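Local coordinates for hypothetical protein BACOVA_04980 (Bacteroides ovatus, PDB 3UFI) that is probably a fimbrial subunit of the FimA-like type that builds pili on the cell surface and serves in adhesion, at residues A[22-25]-A[30-33]; A[46-51]-A[57-62]; A[249-254]-A[262-267]. All blocks are in the same frame, centred on the assembly; numbering follows the deposited sequence.

In the fold
Following the chain from the N terminus, contact 1 comes first. It closes the four-residue turn between strands 16-25 and 30-34 and makes them a hairpin. Contact 2 follows, closing the loop that leads from strand 43-51 into the short helix 59-62. Both contacts reach the same mixed sheet, yet their nearest atoms stay about 16 Å apart. Contact 3 lies far along the chain, where it closes the loop after strand 245-250 and brings that strand's exit beside the approach to strand 266-268. Its centre is about 45 Å from that of contact 2, on the opposite side of the chain's centre. The three loops run in series.

Contact 1. Residues A[22-25]-A[30-33]; sequences NEVV and ETRA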
loop_
_atom_site.group_PDB
_atom_site.type_symbol
_atom_site.label_atom_id
_atom_site.label_comp_id
_atom_site.label_asym_id
_atom_site.label_seq_id
_atom_site.Cartn_x
_atom_site.Cartn_y
_atom_site.Cartn_z
ATOM N N ASN A 22 -6.121 7.754 -2.941
ATOM C CA ASN A 22 -7.156 8.077 -1.942
ATOM C C ASN A 22 -6.598 7.870 -0.564
ATOM O O ASN A 22 -6.237 6.748 -0.197
ATOM C CB ASN A 22 -8.438 7.262 -2.121
ATOM C CG ASN A 22 -9.125 7.533 -3.428
ATOM O OD1 ASN A 22 -8.922 8.570 -4.051
ATOM N ND2 ASN A 22 -9.957 6.611 -3.862
ATOM N N GLU A 23 -6.481 8.959 0.189
ATOM C CA GLU A 23 -5.947 8.897 1.540
ATOM C C GLU A 23 -6.296 10.136 2.328
ATOM O O GLU A 23 -6.707 11.154 1.770
ATOM C CB GLU A 23 -4.419 8.672 1.541
ATOM C CG GLU A 23 -3.627 9.652 0.696
ATOM C CD GLU A 23 -2.148 9.329 0.666
ATOM O OE1 GLU A 23 -1.793 8.142 0.474
ATOM O OE2 GLU A 23 -1.340 10.268 0.839
ATOM N N VAL A 24 -6.124 10.038 3.645
ATOM C CA VAL A 24 -6.374 11.142 4.563
ATOM C C VAL A 24 -5.264 12.164 4.400
ATOM O O VAL A 24 -4.075 11.847 4.474
ATOM C CB VAL A 24 -6.521 10.685 6.040
ATOM C CG1 VAL A 24 -6.755 11.885 6.969
ATOM C CG2 VAL A 24 -7.645 9.662 6.191
ATOM N N VAL A 25 -5.680 13.388 4.132
ATOM C CA VAL A 25 -4.823 14.559 4.049
ATOM C C VAL A 25 -4.917 15.190 5.449
ATOM O O VAL A 25 -5.998 15.654 5.851
ATOM C CB VAL A 25 -5.271 15.497 2.909
ATOM C CG1 VAL A 25 -4.240 16.593 2.688
ATOM C CG2 VAL A 25 -5.516 14.716 1.621
ATOM N N GLU A 30 -9.411 15.121 6.059
ATOM C CA GLU A 30 -10.412 14.561 5.154
ATOM C C GLU A 30 -9.801 13.544 4.190
ATOM O O GLU A 30 -8.667 13.735 3.738
ATOM C CB GLU A 30 -11.062 15.710 4.348
ATOM C CG GLU A 30 -12.359 15.350 3.635
ATOM C CD GLU A 30 -13.408 14.674 4.504
ATOM O OE1 GLU A 30 -13.391 13.421 4.599
ATOM O OE2 GLU A 30 -14.229 15.406 5.108
ATOM N N THR A 31 -10.571 12.491 3.851
ATOM C CA THR A 31 -10.163 11.504 2.860
ATOM C C THR A 31 -10.401 12.117 1.474
ATOM O O THR A 31 -11.531 12.478 1.135
ATOM C CB THR A 31 -10.889 10.180 3.049
ATOM O OG1 THR A 31 -10.782 9.807 4.415
ATOM C CG2 THR A 31 -10.332 9.086 2.156
ATOM N N ARG A 32 -9.320 12.261 0.705
ATOM C CA ARG A 32 -9.357 12.889 -0.612
ATOM C C ARG A 32 -8.579 12.100 -1.650
ATOM O O ARG A 32 -7.699 11.309 -1.292
ATOM C CB ARG A 32 -8.716 14.292 -0.512
ATOM C CG ARG A 32 -9.378 15.254 0.486
ATOM C CD ARG A 32 -8.688 16.607 0.474
ATOM N NE ARG A 32 -8.765 17.223 -0.848
ATOM C CZ ARG A 32 -9.775 17.967 -1.288
ATOM N NH1 ARG A 32 -10.794 18.258 -0.486
ATOM N NH2 ARG A 32 -9.766 18.439 -2.528
ATOM N N ALA A 33 -8.877 12.355 -2.945
ATOM C CA ALA A 33 -8.091 11.855 -4.071
ATOM C C ALA A 33 -6.995 12.888 -4.182
ATOM O O ALA A 33 -7.298 14.077 -4.318
ATOM C CB ALA A 33 -8.938 11.763 -5.335
#
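Glu23 and Arg32 pair backbone to backbone in both directions. Arg32 N bonds to Glu23 O at 3.0 Å, and Glu23 N returns a bond to Arg32 O. Val25 N adds a bond to Glu30 O at 3.0 Å. The bond from Glu30 N to Val25 O, at the turn end, is weak. The other tight spots are non-hydrogen-bonded pairs. At one, Asn22 OD1 lies 3.4 Å from Ala33 CB, while Asn22 ND2 is bonded to Asp154. At the other, Val24 CG2 comes to 3.6 Å from Thr31 OG1, a hydroxyl bonded to Asp282. On the face of Val25 the packing is looser. Val25 CG2 rests 3.9 Å from Arg32 CD, against the aliphatic part of the arginine. A bend about CG-CD (chi3 60°) then turns NE and the guanidinium of Arg32 off from the valine, and this exposed residue borders solvent. Glu30 is exposed too, and its OE1 turns back to accept from Thr31 N. Glu23, buried, uses OE1 to reach His157. This is an antiparallel beta hairpin at the surface of the mixed sheet of a fimbrillin-like protein.

Contact 2. Residues A[46-51]-A[57-62]; sequences VTVEAD and ANAVDT
Val60 sets its side chain against the backbone of strand 43-51 where Val48 and Glu49 turn their carbonyls to it. Val60 CA sends its hydrogen toward Val48 O, 3.5 Å away. Val60 CB lies 3.9 Å from Val48 O. From there the two branches part. Val60 CG1 is anti to the backbone N (chi1 167°) and meets Glu49 O at 3.5 Å. Val60 CG2 touches Glu49 O as well and goes on to Val48 CG1, 4.1 Å away, where the two valines cross at a slant. CG2 also reaches Asp51 CB. With an alanine in place of Val60, Glu49 O and Val48 CG1 would probably lose these methyl neighbours, and a gap is likely to open between helix and strand. Val48 CG1 packs on Ala59 CB. Ala57 CB, in a poorly ordered part, sits 3.4 Å from Asp51 OD2; the other carboxylate oxygen of Asp51 accepts from Asn54 N. Glu49 and Ala50 together sit opposite Thr97, a classic beta bulge. One water donates to Val48 O at 3.0 Å and to Val60 O. No direct hydrogen bond crosses, so the helix is held to the strand by apolar touches, a CA-H...O contact and shared water.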
loop_
_atom_site.group_PDB
_atom_site.type_symbol
_atom_site.label_atom_id
_atom_site.label_comp_id
_atom_site.label_asym_id
_atom_site.label_seq_id
_atom_site.Cartn_x
_atom_site.Cartn_y
_atom_site.Cartn_z
ATOM N N VAL A 46 1.016 -0.526 -15.744
ATOM C CA VAL A 46 -0.257 -0.221 -16.442
ATOM C C VAL A 46 -0.590 -1.345 -17.445
ATOM O O VAL A 46 0.242 -1.741 -18.265
ATOM C CB VAL A 46 -0.223 1.183 -17.121
ATOM C CG1 VAL A 46 -1.524 1.476 -17.881
ATOM C CG2 VAL A 46 0.037 2.285 -16.077
ATOM N N THR A 47 -1.813 -1.884 -17.336
ATOM C CA THR A 47 -2.295 -2.963 -18.177
ATOM C C THR A 47 -3.585 -2.545 -18.901
ATOM O O THR A 47 -4.514 -2.041 -18.264
ATOM C CB THR A 47 -2.528 -4.218 -17.309
ATOM O OG1 THR A 47 -1.311 -4.556 -16.649
ATOM C CG2 THR A 47 -3.015 -5.425 -18.110
ATOM N N VAL A 48 -3.651 -2.829 -20.210
ATOM C CA VAL A 48 -4.853 -2.662 -21.032
ATOM C C VAL A 48 -5.635 -3.961 -20.852
ATOM O O VAL A 48 -5.204 -5.016 -21.320
ATOM C CB VAL A 48 -4.559 -2.314 -22.500
ATOM C CG1 VAL A 48 -5.856 -2.247 -23.306
ATOM C CG2 VAL A 48 -3.799 -0.994 -22.591
ATOM N N GLU A 49 -6.698 -3.889 -20.045
ATOM C CA GLU A 49 -7.533 -5.022 -19.653
ATOM C C GLU A 49 -8.474 -5.428 -20.776
ATOM O O GLU A 49 -8.471 -6.582 -21.196
ATOM C CB GLU A 49 -8.322 -4.686 -18.361
ATOM C CG GLU A 49 -9.443 -5.672 -18.053
ATOM C CD GLU A 49 -10.174 -5.503 -16.738
ATOM O OE1 GLU A 49 -9.499 -5.326 -15.698
ATOM O OE2 GLU A 49 -11.422 -5.619 -16.737
ATOM N N ALA A 50 -9.271 -4.476 -21.249
ATOM C CA ALA A 50 -10.281 -4.679 -22.274
ATOM C C ALA A 50 -10.297 -3.552 -23.278
ATOM O O ALA A 50 -10.054 -2.398 -22.938
ATOM C CB ALA A 50 -11.664 -4.803 -21.632
ATOM N N ASP A 51 -10.559 -3.942 -24.533
ATOM C CA ASP A 51 -10.772 -3.155 -25.735
ATOM C C ASP A 51 -12.211 -3.473 -26.103
ATOM O O ASP A 51 -12.506 -4.613 -26.478
ATOM C CB ASP A 51 -9.742 -3.571 -26.818
ATOM C CG ASP A 51 -9.816 -2.864 -28.170
ATOM O OD1 ASP A 51 -10.894 -2.317 -28.507
ATOM O OD2 ASP A 51 -8.793 -2.864 -28.897
ATOM N N ALA A 57 -7.860 -8.155 -29.490
ATOM C CA ALA A 57 -6.880 -7.199 -30.021
ATOM C C ALA A 57 -5.442 -7.433 -29.498
ATOM O O ALA A 57 -5.233 -8.166 -28.523
ATOM C CB ALA A 57 -7.317 -5.780 -29.693
ATOM N N ASN A 58 -4.459 -6.780 -30.171
ATOM C CA ASN A 58 -3.028 -6.808 -29.850
ATOM C C ASN A 58 -2.701 -5.931 -28.623
ATOM O O ASN A 58 -1.714 -6.209 -27.944
ATOM C CB ASN A 58 -2.197 -6.359 -31.054
ATOM N N ALA A 59 -3.525 -4.887 -28.337
ATOM C CA ALA A 59 -3.362 -3.990 -27.184
ATOM C C ALA A 59 -3.406 -4.774 -25.864
ATOM O O ALA A 59 -2.443 -4.735 -25.096
ATOM C CB ALA A 59 -4.441 -2.911 -27.189
ATOM N N VAL A 60 -4.506 -5.529 -25.644
ATOM C CA VAL A 60 -4.765 -6.370 -24.463
ATOM C C VAL A 60 -3.619 -7.422 -24.308
ATOM O O VAL A 60 -3.337 -7.832 -23.183
ATOM C CB VAL A 60 -6.200 -7.009 -24.557
ATOM C CG1 VAL A 60 -6.421 -8.138 -23.549
ATOM C CG2 VAL A 60 -7.288 -5.950 -24.395
ATOM N N ASP A 61 -2.918 -7.776 -25.420
ATOM C CA ASP A 61 -1.815 -8.744 -25.437
ATOM C C ASP A 61 -0.415 -8.116 -25.265
ATOM O O ASP A 61 0.457 -8.792 -24.729
ATOM C CB ASP A 61 -1.836 -9.564 -26.743
ATOM C CG ASP A 61 -3.013 -10.520 -26.888
ATOM O OD1 ASP A 61 -3.430 -11.121 -25.864
ATOM O OD2 ASP A 61 -3.488 -10.709 -28.033
ATOM N N THR A 62 -0.180 -6.880 -25.751
ATOM C CA THR A 62 1.138 -6.218 -25.688
ATOM C C THR A 62 1.292 -5.350 -24.436
ATOM O O THR A 62 2.350 -5.349 -23.797
ATOM C CB THR A 62 1.340 -5.329 -26.948
ATOM O OG1 THR A 62 1.159 -6.122 -28.115
ATOM C CG2 THR A 62 2.717 -4.642 -27.012
HETATM O O HOH W 1 -4.446 -7.798 -20.635
#

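Contact 3. Residues A[249-254]-A[262-267]; sequences QYMPVQ and YPYNVT
Tyr264 OH works as donor and acceptor at once. Tyr264 OH gives its proton to Pro252 O at 2.9 Å, nearly in line with the carbonyl bond. Tyr264 OH accepts from Gln254 NE2, also at 2.9 Å, with an N-H...O angle of 154°. The amide plane of Gln254 stands almost upright to the Tyr264 ring, 88° apart. Gln254 gets there with CG wedged between its backbone N and carbonyl carbon (chi1 63°) and the chain extended beyond. NE2 gives a second bond, to a water that also bridges to Pro263 O. Gln254 OE1 comes obliquely to Tyr262 CD2 at 3.4 Å, while the hydroxyl of Tyr262 is bonded to Glu257 N. Outward the packing is apolar. The selenomethionine Met251 bends at chi2 and chi3 and lays CE over the centre of one Tyr264 face, 4.1 Å from the centroid, as a CH-pi contact. Met251 SE is 4.7 Å from the centroid of the Tyr264 ring, a more distant Met-aromatic contact. Pro252 CD touches Tyr264 CE2 at 3.7 Å, and Ile275 and Met232 also touch the tyrosine. Two bonds thus anchor the buried hydroxyl and tie the loops, while Met251 CE and Pro252 CD probably hinder the ring's turning.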
loop_
_atom_site.group_PDB
_atom_site.type_symbol
_atom_site.label_atom_id
_atom_site.label_comp_id
_atom_site.label_asym_id
_atom_site.label_seq_id
_atom_site.Cartn_x
_atom_site.Cartn_y
_atom_site.Cartn_z
ATOM N N GLN A 249 1.087 -7.606 26.871
ATOM C CA GLN A 249 -0.365 -7.521 26.966
ATOM C C GLN A 249 -0.960 -8.007 25.656
ATOM O O GLN A 249 -0.384 -7.783 24.590
ATOM C CB GLN A 249 -0.858 -6.103 27.347
ATOM C CG GLN A 249 -2.339 -6.017 27.742
ATOM C CD GLN A 249 -2.682 -6.957 28.884
ATOM O OE1 GLN A 249 -3.120 -8.124 28.696
ATOM N NE2 GLN A 249 -2.419 -6.489 30.086
ATOM N N TYR A 250 -2.079 -8.725 25.746
ATOM C CA TYR A 250 -2.806 -9.196 24.579
ATOM C C TYR A 250 -3.657 -8.058 24.041
ATOM O O TYR A 250 -4.216 -7.280 24.815
ATOM C CB TYR A 250 -3.672 -10.427 24.907
ATOM C CG TYR A 250 -2.851 -11.691 25.010
ATOM C CD1 TYR A 250 -2.429 -12.369 23.866
ATOM C CD2 TYR A 250 -2.455 -12.186 26.247
ATOM C CE1 TYR A 250 -1.637 -13.516 23.957
ATOM C CE2 TYR A 250 -1.679 -13.342 26.352
ATOM C CZ TYR A 250 -1.270 -14.000 25.205
ATOM O OH TYR A 250 -0.474 -15.111 25.319
HETATM N N MSE A 251 -3.743 -7.968 22.719
HETATM C CA MSE A 251 -4.504 -6.937 22.024
HETATM C C MSE A 251 -5.988 -7.221 21.938
HETATM O O MSE A 251 -6.343 -8.379 21.687
HETATM C CB MSE A 251 -4.026 -6.818 20.549
HETATM C CG MSE A 251 -2.523 -6.806 20.352
HETATM SE SE MSE A 251 -1.911 -5.125 19.668
HETATM C CE MSE A 251 -2.410 -5.224 17.848
ATOM N N PRO A 252 -6.857 -6.161 21.984
ATOM C CA PRO A 252 -8.267 -6.340 21.584
ATOM C C PRO A 252 -8.279 -6.561 20.060
ATOM O O PRO A 252 -7.825 -5.705 19.300
ATOM C CB PRO A 252 -8.933 -5.011 21.987
ATOM C CG PRO A 252 -7.868 -4.198 22.637
ATOM C CD PRO A 252 -6.562 -4.732 22.217
ATOM N N VAL A 253 -8.695 -7.733 19.608
ATOM C CA VAL A 253 -8.568 -8.058 18.183
ATOM C C VAL A 253 -9.783 -7.626 17.360
ATOM O O VAL A 253 -10.895 -7.476 17.877
ATOM C CB VAL A 253 -8.244 -9.567 17.961
ATOM C CG1 VAL A 253 -6.996 -9.974 18.730
ATOM C CG2 VAL A 253 -9.433 -10.474 18.306
ATOM N N GLN A 254 -9.562 -7.464 16.050
ATOM C CA GLN A 254 -10.617 -7.101 15.102
ATOM C C GLN A 254 -10.228 -7.529 13.704
ATOM O O GLN A 254 -9.099 -7.943 13.463
ATOM C CB GLN A 254 -10.909 -5.582 15.150
ATOM C CG GLN A 254 -9.724 -4.714 14.724
ATOM C CD GLN A 254 -9.886 -3.280 15.121
ATOM O OE1 GLN A 254 -10.930 -2.667 14.897
ATOM N NE2 GLN A 254 -8.832 -2.702 15.688
ATOM N N TYR A 262 -6.045 0.976 11.711
ATOM C CA TYR A 262 -6.592 0.540 12.995
ATOM C C TYR A 262 -5.679 0.963 14.111
ATOM O O TYR A 262 -4.720 0.266 14.438
ATOM C CB TYR A 262 -6.864 -0.982 13.009
ATOM C CG TYR A 262 -7.842 -1.376 11.923
ATOM C CD1 TYR A 262 -7.414 -1.586 10.613
ATOM C CD2 TYR A 262 -9.204 -1.454 12.179
ATOM C CE1 TYR A 262 -8.315 -1.881 9.595
ATOM C CE2 TYR A 262 -10.112 -1.778 11.172
ATOM C CZ TYR A 262 -9.663 -1.972 9.877
ATOM O OH TYR A 262 -10.548 -2.300 8.875
ATOM N N PRO A 263 -5.976 2.124 14.725
ATOM C CA PRO A 263 -5.105 2.615 15.801
ATOM C C PRO A 263 -5.415 1.954 17.150
ATOM O O PRO A 263 -6.546 1.561 17.440
ATOM C CB PRO A 263 -5.362 4.133 15.812
ATOM C CG PRO A 263 -6.327 4.404 14.651
ATOM C CD PRO A 263 -7.030 3.112 14.410
ATOM N N TYR A 264 -4.360 1.764 17.936
ATOM C CA TYR A 264 -4.398 1.216 19.286
ATOM C C TYR A 264 -3.697 2.170 20.206
ATOM O O TYR A 264 -2.585 2.622 19.889
ATOM C CB TYR A 264 -3.726 -0.173 19.358
ATOM C CG TYR A 264 -4.541 -1.271 18.721
ATOM C CD1 TYR A 264 -4.507 -1.484 17.343
ATOM C CD2 TYR A 264 -5.369 -2.086 19.488
ATOM C CE1 TYR A 264 -5.260 -2.494 16.748
ATOM C CE2 TYR A 264 -6.127 -3.101 18.902
ATOM C CZ TYR A 264 -6.056 -3.312 17.535
ATOM O OH TYR A 264 -6.812 -4.295 16.941
ATOM N N ASN A 265 -4.332 2.491 21.337
ATOM C CA ASN A 265 -3.701 3.346 22.355
ATOM C C ASN A 265 -2.949 2.460 23.292
ATOM O O ASN A 265 -3.571 1.692 24.021
ATOM C CB ASN A 265 -4.726 4.196 23.129
ATOM C CG ASN A 265 -5.623 5.023 22.243
ATOM O OD1 ASN A 265 -6.834 4.808 22.159
ATOM N ND2 ASN A 265 -5.046 5.958 21.547
ATOM N N VAL A 266 -1.612 2.503 23.230
ATOM C CA VAL A 266 -0.747 1.719 24.109
ATOM C C VAL A 266 -0.221 2.678 25.188
ATOM O O VAL A 266 0.556 3.584 24.887
ATOM C CB VAL A 266 0.372 1.023 23.307
ATOM C CG1 VAL A 266 1.246 0.170 24.214
ATOM C CG2 VAL A 266 -0.210 0.194 22.171
ATOM N N THR A 267 -0.677 2.508 26.428
ATOM C CA THR A 267 -0.335 3.425 27.516
ATOM C C THR A 267 0.448 2.749 28.631
ATOM O O THR A 267 0.024 1.731 29.157
ATOM C CB THR A 267 -1.628 4.089 28.075
ATOM O OG1 THR A 267 -2.449 4.502 26.983
ATOM C CG2 THR A 267 -1.346 5.317 28.957
HETATM O O HOH W 2 -8.691 0.296 15.996
#